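PDB 6BBT: major pilin backbone protein T-antigen, T13 from Streptococcus pyogenes, which probably polymerises to form the shaft of the streptococcal pilus and is the T antigen used in serotyping. Local coordinates for residues N69-K72 against E73-N77; N81-F84 against E85-T88; E257-L260 against G261-Q264. One frame throughout, in Å; residues are numbered along the deposited sequence.

How the contacts relate
The three contacts are local turns set in series along an elongated, all-beta chain. Contacts 1 and 2 sit at the two ends of strand 77-83, which takes in the last residue of one and the first three of the other; their centres are about 29 Å apart, and both belong to the Spy0128-like isopeptide-containing domain. Contact 3 comes much later, between strands 253-257 and 264-265 in the DUF7601 domain. Its centre lies about 34 Å from that of contact 1 and about 53 Å from that of contact 2; contacts 2 and 3 lie on opposite sides of the chain's centre. Contact 1 is the most central, and the side-chain amide of Asn-69 bonds to Leu-187 O and Glu-189 N, tying the two domains together.

Contact 1 (N69-K72 against E73-N77); sequences NTDK and ESAKN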
ATOM      1  N   ASN A  69      -2.080   2.757  -9.509  1.00 14.32           N
ATOM      2  CA  ASN A  69      -1.178   3.910  -9.487  1.00 14.55           C
ATOM      3  C   ASN A  69      -1.835   5.225  -9.927  1.00 14.33           C
ATOM      4  O   ASN A  69      -1.348   6.288  -9.588  1.00 14.18           O
ATOM      5  CB  ASN A  69       0.037   3.668 -10.372  1.00 14.90           C
ATOM      6  CG  ASN A  69       0.923   2.498  -9.917  1.00 15.14           C
ATOM      7  OD1 ASN A  69       1.587   1.912 -10.747  1.00 16.05           O
ATOM      8  ND2 ASN A  69       0.915   2.148  -8.631  1.00 14.34           N
ATOM      9  N   THR A  70      -2.911   5.154 -10.703  1.00 14.50           N
ATOM     10  CA  THR A  70      -3.635   6.354 -11.108  1.00 15.26           C
ATOM     11  C   THR A  70      -4.572   6.914 -10.030  1.00 15.88           C
ATOM     12  O   THR A  70      -5.122   8.003 -10.202  1.00 15.28           O
ATOM     13  CB  THR A  70      -4.475   6.123 -12.382  1.00 16.25           C
ATOM     14  OG1 THR A  70      -5.507   5.178 -12.130  1.00 16.72           O
ATOM     15  CG2 THR A  70      -3.620   5.653 -13.546  1.00 16.71           C
ATOM     16  N   ASP A  71      -4.799   6.176  -8.943  1.00 16.18           N
ATOM     17  CA  ASP A  71      -5.686   6.663  -7.888  1.00 16.89           C
ATOM     18  C   ASP A  71      -5.008   7.771  -7.087  1.00 16.83           C
ATOM     19  O   ASP A  71      -3.900   7.602  -6.568  1.00 15.26           O
ATOM     20  CB  ASP A  71      -6.154   5.521  -6.970  1.00 17.28           C
ATOM     21  CG  ASP A  71      -7.109   4.563  -7.673  1.00 18.08           C
ATOM     22  OD1 ASP A  71      -7.793   4.980  -8.640  1.00 19.90           O
ATOM     23  OD2 ASP A  71      -7.168   3.381  -7.290  1.00 17.15           O
ATOM     24  N   LYS A  72      -5.672   8.921  -7.053  1.00 17.52           N
ATOM     25  CA  LYS A  72      -5.186  10.099  -6.356  1.00 18.94           C
ATOM     26  C   LYS A  72      -6.185  10.416  -5.232  1.00 21.55           C
ATOM     27  O   LYS A  72      -7.028   9.561  -4.877  1.00 19.22           O
ATOM     28  CB  LYS A  72      -5.004  11.275  -7.341  1.00 18.05           C
ATOM     29  CG  LYS A  72      -3.965  11.072  -8.444  1.00 17.91           C
ATOM     30  CD  LYS A  72      -2.564  11.027  -7.835  1.00 17.66           C
ATOM     31  CE  LYS A  72      -1.480  10.639  -8.814  1.00 17.12           C
ATOM     32  NZ  LYS A  72      -0.209  10.280  -8.104  1.00 16.71           N
ATOM     33  N   GLU A  73      -6.067  11.627  -4.666  1.00 24.70           N
ATOM     34  CA  GLU A  73      -6.887  12.121  -3.552  1.00 28.04           C
ATOM     35  C   GLU A  73      -8.352  11.794  -3.698  1.00 27.77           C
ATOM     36  O   GLU A  73      -9.016  11.384  -2.750  1.00 28.71           O
ATOM     37  CB  GLU A  73      -6.766  13.657  -3.455  1.00 30.87           C
ATOM     38  CG  GLU A  73      -7.638  14.281  -2.367  1.00 33.50           C
ATOM     39  CD  GLU A  73      -7.169  13.879  -1.001  1.00 36.21           C
ATOM     40  OE1 GLU A  73      -5.934  13.766  -0.831  1.00 36.69           O
ATOM     41  OE2 GLU A  73      -8.026  13.687  -0.112  1.00 37.68           O
ATOM     42  N   SER A  74      -8.843  12.002  -4.899  1.00 29.50           N
ATOM     43  CA  SER A  74     -10.231  11.773  -5.244  1.00 31.20           C
ATOM     44  C   SER A  74     -10.652  10.314  -5.424  1.00 31.15           C
ATOM     45  O   SER A  74     -11.826  10.056  -5.668  1.00 32.41           O
ATOM     46  CB  SER A  74     -10.493  12.514  -6.545  1.00 33.86           C
ATOM     47  OG  SER A  74      -9.459  12.203  -7.462  1.00 36.82           O
ATOM     48  N   ALA A  75      -9.730   9.353  -5.339  1.00 28.57           N
ATOM     49  CA  ALA A  75     -10.093   7.952  -5.517  1.00 26.17           C
ATOM     50  C   ALA A  75      -9.582   7.080  -4.364  1.00 24.49           C
ATOM     51  O   ALA A  75      -9.420   5.868  -4.504  1.00 24.03           O
ATOM     52  CB  ALA A  75      -9.576   7.452  -6.855  1.00 26.43           C
ATOM     53  N   LYS A  76      -9.334   7.700  -3.223  1.00 22.89           N
ATOM     54  CA  LYS A  76      -8.722   6.991  -2.099  1.00 22.89           C
ATOM     55  C   LYS A  76      -9.723   6.127  -1.334  1.00 20.81           C
ATOM     56  O   LYS A  76      -9.308   5.250  -0.612  1.00 19.02           O
ATOM     57  CB  LYS A  76      -8.001   7.946  -1.150  1.00 22.79           C
ATOM     58  CG  LYS A  76      -8.877   8.971  -0.465  1.00 24.55           C
ATOM     59  CD  LYS A  76      -8.026   9.945   0.322  1.00 25.96           C
ATOM     60  CE  LYS A  76      -8.886  10.958   1.058  1.00 28.25           C
ATOM     61  NZ  LYS A  76      -8.003  11.897   1.820  1.00 29.87           N
ATOM     62  N   ASN A  77     -11.020   6.398  -1.476  1.00 20.74           N
ATOM     63  CA  ASN A  77     -12.054   5.624  -0.798  1.00 21.93           C
ATOM     64  C   ASN A  77     -12.753   4.730  -1.795  1.00 22.00           C
ATOM     65  O   ASN A  77     -13.098   5.184  -2.876  1.00 23.15           O
ATOM     66  CB  ASN A  77     -13.058   6.550  -0.113  1.00 22.24           C
ATOM     67  CG  ASN A  77     -12.401   7.453   0.907  1.00 23.85           C
ATOM     68  OD1 ASN A  77     -11.546   7.023   1.672  1.00 25.17           O
ATOM     69  ND2 ASN A  77     -12.761   8.727   0.895  1.00 25.36           N
TER
HETATM   70  O   HOH W   1      -8.018   9.921  -8.691  1.00 18.63           O
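Asp-71 turns CG beside its own backbone N (chi1 -69°), which carries the carboxylate along the methyl of Ala-75, with OD1 3.5 Å from Ala-75 CB. Glu-73, by contrast, folds back at its second torsion (chi2 67°), and the long, extended chain of Lys-76 runs out to meet it. These pairings decorate a beta turn from Lys-72 to Ala-75 in the loop that connects strands 62-67 and 77-83. The turn is closed by a nearly straight hydrogen bond from Ala-75 N to Lys-72 O, 2.7 Å long, whose donor stands above the carbonyl plane. The methyl of Ala-75 points back toward the residues before the turn, and its CB lies 3.9 Å from Asp-71 CB.

Here a loop is held by polar contacts that reach beyond it as well as within it. The carboxylate of Asp-71 uses OD2 for the backbone N of Asp-68 and for a salt bridge to Lys-78, while the apolar touch on Ala-75 comes from OD1. The side chain of Lys-72 leads away from the turn, and its NZ bonds to Asn-22 O. Asn-22 also accepts, through OD1, the backbone N-H of Glu-73. A water accepts a hydrogen bond from Lys-72 N and is hydrogen-bonded to Ser-74 OG (water O to OG 3.0 Å). A short salt bridge joins Glu-73, in the turn, to Lys-76, just past it: Lys-76 NZ approaches Glu-73 OE2 at 2.6 Å on the syn side, 28° out of the carboxylate plane, while the same NZ also bonds to Tyr-19 O.

Contact 2 (N81-F84 against E85-T88); sequences NFNF and ETVT
Asn-83 runs alongside Glu-85 and meets Thr-86 at its end, and its side chain can be followed outward. CB leaves the end of strand 77-83 with CG anti to the backbone N (chi1 -175°), carrying the amide along the chain. CG then lies 3.9 Å from Glu-85 CB. From there OD1 accepts the backbone N-H of Glu-85 at 3.1 Å, in a bent bond (140° at the hydrogen) whose donor stands well above the amide carbonyl plane; the same oxygen is 3.2 Å from Glu-85 CB. At the tip, ND2 meets the methyl of Thr-86, 3.7 Å from its CG2, the two side chains crossing at about a right angle.

The bond from Asn-83 OD1 to the N-H two residues on makes an Asx turn that overlaps a type I beta turn from Phe-84 to Val-87. The beta turn is closed by Val-87 N to Phe-84 O at 3.1 Å, and it lies in the loop that follows strand 77-83. Thr-86 OG1 is turned to another partner, Gly-58 O. On the buried side, Phe-84 packs on Leu-11 and Ile-35 and meets the ring of Tyr-97, while Val-87 CG2 lies obliquely to the Phe-84 ring, 4.5 Å from CD1.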
ATOM      1  N   ASN A  81     -19.336  -4.829  -1.058  1.00 26.39           N
ATOM      2  CA  ASN A  81     -20.383  -5.328  -0.170  1.00 28.18           C
ATOM      3  C   ASN A  81     -20.346  -6.835  -0.034  1.00 26.59           C
ATOM      4  O   ASN A  81     -19.660  -7.520  -0.776  1.00 25.84           O
ATOM      5  CB  ASN A  81     -21.767  -4.856  -0.653  1.00 30.19           C
ATOM      6  CG  ASN A  81     -22.159  -5.464  -1.977  1.00 33.25           C
ATOM      7  OD1 ASN A  81     -22.622  -6.600  -2.037  1.00 35.47           O
ATOM      8  ND2 ASN A  81     -21.970  -4.715  -3.049  1.00 38.20           N
ATOM      9  N   PHE A  82     -21.073  -7.333   0.955  1.00 25.69           N
ATOM     10  CA  PHE A  82     -21.430  -8.736   1.015  1.00 24.73           C
ATOM     11  C   PHE A  82     -22.915  -8.826   0.745  1.00 26.78           C
ATOM     12  O   PHE A  82     -23.684  -7.942   1.129  1.00 27.16           O
ATOM     13  CB  PHE A  82     -21.124  -9.300   2.379  1.00 23.87           C
ATOM     14  CG  PHE A  82     -19.672  -9.395   2.676  1.00 23.20           C
ATOM     15  CD1 PHE A  82     -18.918 -10.448   2.173  1.00 23.13           C
ATOM     16  CD2 PHE A  82     -19.061  -8.455   3.490  1.00 22.88           C
ATOM     17  CE1 PHE A  82     -17.576 -10.556   2.480  1.00 23.13           C
ATOM     18  CE2 PHE A  82     -17.723  -8.555   3.800  1.00 23.26           C
ATOM     19  CZ  PHE A  82     -16.979  -9.607   3.294  1.00 23.39           C
ATOM     20  N   ASN A  83     -23.318  -9.901   0.086  1.00 29.91           N
ATOM     21  CA  ASN A  83     -24.691 -10.055  -0.309  1.00 31.14           C
ATOM     22  C   ASN A  83     -25.302 -11.280   0.354  1.00 32.03           C
ATOM     23  O   ASN A  83     -24.879 -12.408   0.089  1.00 32.04           O
ATOM     24  CB  ASN A  83     -24.768 -10.155  -1.816  1.00 33.04           C
ATOM     25  CG  ASN A  83     -26.187 -10.196  -2.316  1.00 34.92           C
ATOM     26  OD1 ASN A  83     -27.128  -9.868  -1.588  1.00 34.68           O
ATOM     27  ND2 ASN A  83     -26.353 -10.619  -3.558  1.00 37.94           N
ATOM     28  N   PHE A  84     -26.287 -11.041   1.221  1.00 32.97           N
ATOM     29  CA  PHE A  84     -26.994 -12.114   1.921  1.00 35.12           C
ATOM     30  C   PHE A  84     -28.235 -12.627   1.177  1.00 39.34           C
ATOM     31  O   PHE A  84     -28.758 -13.688   1.535  1.00 40.98           O
ATOM     32  CB  PHE A  84     -27.360 -11.673   3.343  1.00 33.29           C
ATOM     33  CG  PHE A  84     -26.164 -11.368   4.195  1.00 31.88           C
ATOM     34  CD1 PHE A  84     -25.397 -12.399   4.719  1.00 30.25           C
ATOM     35  CD2 PHE A  84     -25.791 -10.053   4.452  1.00 31.79           C
ATOM     36  CE1 PHE A  84     -24.280 -12.129   5.492  1.00 30.21           C
ATOM     37  CE2 PHE A  84     -24.682  -9.778   5.226  1.00 31.32           C
ATOM     38  CZ  PHE A  84     -23.923 -10.814   5.744  1.00 30.72           C
ATOM     39  N   GLU A  85     -28.691 -11.893   0.154  1.00 43.74           N
ATOM     40  CA  GLU A  85     -29.768 -12.342  -0.750  1.00 48.99           C
ATOM     41  C   GLU A  85     -29.594 -13.777  -1.235  1.00 47.71           C
ATOM     42  O   GLU A  85     -30.580 -14.496  -1.379  1.00 50.13           O
ATOM     43  CB  GLU A  85     -29.847 -11.416  -1.978  1.00 54.73           C
ATOM     44  CG  GLU A  85     -30.820 -11.805  -3.094  1.00 59.94           C
ATOM     45  CD  GLU A  85     -32.271 -11.598  -2.713  1.00 65.99           C
ATOM     46  OE1 GLU A  85     -32.957 -10.801  -3.391  1.00 73.61           O
ATOM     47  OE2 GLU A  85     -32.737 -12.218  -1.731  1.00 70.54           O
ATOM     48  N   THR A  86     -28.348 -14.177  -1.488  1.00 43.95           N
ATOM     49  CA  THR A  86     -28.033 -15.475  -2.083  1.00 41.79           C
ATOM     50  C   THR A  86     -28.005 -16.654  -1.101  1.00 41.23           C
ATOM     51  O   THR A  86     -27.788 -17.784  -1.519  1.00 41.06           O
ATOM     52  CB  THR A  86     -26.665 -15.416  -2.819  1.00 41.95           C
ATOM     53  OG1 THR A  86     -25.606 -15.216  -1.875  1.00 40.28           O
ATOM     54  CG2 THR A  86     -26.642 -14.284  -3.859  1.00 40.34           C
ATOM     55  N   VAL A  87     -28.219 -16.409   0.189  1.00 41.22           N
ATOM     56  CA  VAL A  87     -28.031 -17.432   1.209  1.00 42.48           C
ATOM     57  C   VAL A  87     -29.343 -18.182   1.501  1.00 45.11           C
ATOM     58  O   VAL A  87     -30.413 -17.567   1.539  1.00 44.63           O
ATOM     59  CB  VAL A  87     -27.499 -16.790   2.511  1.00 43.85           C
ATOM     60  CG1 VAL A  87     -27.244 -17.841   3.598  1.00 43.46           C
ATOM     61  CG2 VAL A  87     -26.222 -15.997   2.215  1.00 43.69           C
ATOM     62  N   THR A  88     -29.243 -19.497   1.716  1.00 44.65           N
ATOM     63  CA  THR A  88     -30.368 -20.303   2.199  1.00 45.14           C
ATOM     64  C   THR A  88     -30.288 -20.425   3.722  1.00 42.13           C
ATOM     65  O   THR A  88     -29.484 -21.197   4.258  1.00 42.86           O
ATOM     66  CB  THR A  88     -30.402 -21.709   1.556  1.00 46.57           C
ATOM     67  OG1 THR A  88     -30.357 -21.580   0.133  1.00 46.95           O
ATOM     68  CG2 THR A  88     -31.691 -22.463   1.941  1.00 46.31           C
TER

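Contact 3 (E257-L260 against G261-Q264); sequences EYVL and GNLQ
The hydroxyl end of Tyr-258 points across a tight bend to the backbone carbonyl of Asn-262. With CG anti to the backbone N (chi1 173°), the ring swings along the chain, and its hydroxyl, OH, donates to Asn-262 O at 2.6 Å. The acceptor lies at the ring edge, near its plane, and the hydroxyl in turn lies in the plane of the carbonyl. Gln-264 comes at the same ring differently. Its CB is 4.2 Å from Tyr-258 CE1, in an oblique approach, and its amide is turned almost perpendicular to the ring.

A type II beta turn from Val-259 to Asn-262 follows Tyr-258, closed by Asn-262 N to Val-259 O at 3.0 Å. Gly-261 takes the third position, where at its positive phi (97°) a CB would clash with Leu-260 O. The Val-259 and Asn-262 side chains meet at a slant: Asn-262 ND2 is 3.3 Å from Val-259 CG1 and 3.6 Å from its CB. The Leu-260 side chain starts away from residues 261-264 and packs on Thr-244, Ala-246 and Glu-236.

The turn carries the chain from strand 253-257, paired with 242-250, to strand 264-265, paired with 231-236, crossing from one sheet to the other, consistent with the beta-sandwich fold of the transthyretin clan. Tyr-258 is buried, and its hydroxyl has two partners: besides donating to Asn-262 O, it is hydrogen-bonded to Leu-234 N, and it thereby ties the turn to strand 231-236 with both a donor and an acceptor function used.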
ATOM      1  N   GLU A 257      29.234  -1.458   0.979  1.00 30.88           N
ATOM      2  CA  GLU A 257      29.551  -1.174  -0.416  1.00 29.81           C
ATOM      3  C   GLU A 257      28.309  -1.309  -1.295  1.00 27.12           C
ATOM      4  O   GLU A 257      27.528  -2.227  -1.129  1.00 26.00           O
ATOM      5  CB  GLU A 257      30.655  -2.086  -0.966  1.00 31.30           C
ATOM      6  CG  GLU A 257      31.060  -1.701  -2.386  1.00 33.33           C
ATOM      7  CD  GLU A 257      32.287  -2.411  -2.931  1.00 36.31           C
ATOM      8  OE1 GLU A 257      32.951  -1.814  -3.828  1.00 38.14           O
ATOM      9  OE2 GLU A 257      32.569  -3.550  -2.508  1.00 35.50           O
ATOM     10  N   TYR A 258      28.129  -0.359  -2.203  1.00 25.37           N
ATOM     11  CA  TYR A 258      27.187  -0.489  -3.299  1.00 23.73           C
ATOM     12  C   TYR A 258      28.019  -0.579  -4.570  1.00 23.95           C
ATOM     13  O   TYR A 258      28.823   0.312  -4.857  1.00 22.52           O
ATOM     14  CB  TYR A 258      26.195   0.698  -3.351  1.00 23.62           C
ATOM     15  CG  TYR A 258      25.347   0.635  -4.594  1.00 23.34           C
ATOM     16  CD1 TYR A 258      24.398  -0.385  -4.760  1.00 23.67           C
ATOM     17  CD2 TYR A 258      25.538   1.524  -5.640  1.00 23.39           C
ATOM     18  CE1 TYR A 258      23.661  -0.498  -5.935  1.00 24.07           C
ATOM     19  CE2 TYR A 258      24.783   1.442  -6.808  1.00 23.57           C
ATOM     20  CZ  TYR A 258      23.851   0.429  -6.957  1.00 23.65           C
ATOM     21  OH  TYR A 258      23.139   0.321  -8.132  1.00 22.49           O
ATOM     22  N   VAL A 259      27.839  -1.669  -5.317  1.00 24.12           N
ATOM     23  CA  VAL A 259      28.482  -1.857  -6.603  1.00 23.69           C
ATOM     24  C   VAL A 259      27.593  -1.242  -7.681  1.00 23.74           C
ATOM     25  O   VAL A 259      26.472  -1.713  -7.915  1.00 22.67           O
ATOM     26  CB  VAL A 259      28.661  -3.355  -6.927  1.00 24.87           C
ATOM     27  CG1 VAL A 259      29.223  -3.553  -8.339  1.00 24.38           C
ATOM     28  CG2 VAL A 259      29.562  -3.997  -5.880  1.00 26.19           C
ATOM     29  N   LEU A 260      28.121  -0.229  -8.365  1.00 22.88           N
ATOM     30  CA  LEU A 260      27.376   0.510  -9.364  1.00 22.62           C
ATOM     31  C   LEU A 260      26.976  -0.441 -10.470  1.00 21.61           C
ATOM     32  O   LEU A 260      27.793  -1.244 -10.900  1.00 21.84           O
ATOM     33  CB  LEU A 260      28.231   1.659  -9.931  1.00 24.33           C
ATOM     34  CG  LEU A 260      28.580   2.824  -9.001  1.00 24.66           C
ATOM     35  CD1 LEU A 260      29.501   3.798  -9.716  1.00 27.18           C
ATOM     36  CD2 LEU A 260      27.345   3.554  -8.551  1.00 24.87           C
ATOM     37  N   GLY A 261      25.723  -0.361 -10.907  1.00 20.80           N
ATOM     38  CA  GLY A 261      25.141  -1.321 -11.871  1.00 20.76           C
ATOM     39  C   GLY A 261      24.315  -2.453 -11.265  1.00 20.68           C
ATOM     40  O   GLY A 261      23.601  -3.148 -11.997  1.00 20.86           O
ATOM     41  N   ASN A 262      24.396  -2.634  -9.949  1.00 20.19           N
ATOM     42  CA  ASN A 262      23.629  -3.667  -9.245  1.00 23.19           C
ATOM     43  C   ASN A 262      22.239  -3.181  -8.849  1.00 22.30           C
ATOM     44  O   ASN A 262      22.074  -2.033  -8.500  1.00 22.52           O
ATOM     45  CB  ASN A 262      24.346  -4.140  -7.963  1.00 23.72           C
ATOM     46  CG  ASN A 262      25.466  -5.142  -8.233  1.00 26.66           C
ATOM     47  OD1 ASN A 262      25.557  -6.146  -7.547  1.00 32.69           O
ATOM     48  ND2 ASN A 262      26.325  -4.866  -9.196  1.00 26.44           N
ATOM     49  N   LEU A 263      21.257  -4.078  -8.881  1.00 23.19           N
ATOM     50  CA  LEU A 263      19.915  -3.781  -8.387  1.00 24.18           C
ATOM     51  C   LEU A 263      19.916  -3.674  -6.894  1.00 23.70           C
ATOM     52  O   LEU A 263      20.494  -4.516  -6.225  1.00 24.67           O
ATOM     53  CB  LEU A 263      18.900  -4.858  -8.766  1.00 26.27           C
ATOM     54  CG  LEU A 263      18.210  -4.758 -10.122  1.00 29.34           C
ATOM     55  CD1 LEU A 263      17.167  -5.869 -10.196  1.00 32.00           C
ATOM     56  CD2 LEU A 263      17.577  -3.395 -10.363  1.00 29.78           C
ATOM     57  N   GLN A 264      19.258  -2.636  -6.380  1.00 21.75           N
ATOM     58  CA  GLN A 264      19.046  -2.463  -4.959  1.00 21.48           C
ATOM     59  C   GLN A 264      17.541  -2.275  -4.741  1.00 21.11           C
ATOM     60  O   GLN A 264      16.911  -1.524  -5.464  1.00 18.20           O
ATOM     61  CB  GLN A 264      19.818  -1.234  -4.477  1.00 21.99           C
ATOM     62  CG  GLN A 264      19.638  -0.866  -3.015  1.00 22.55           C
ATOM     63  CD  GLN A 264      20.126  -1.944  -2.059  1.00 23.05           C
ATOM     64  OE1 GLN A 264      21.108  -2.632  -2.330  1.00 23.57           O
ATOM     65  NE2 GLN A 264      19.445  -2.081  -0.938  1.00 22.96           N
TER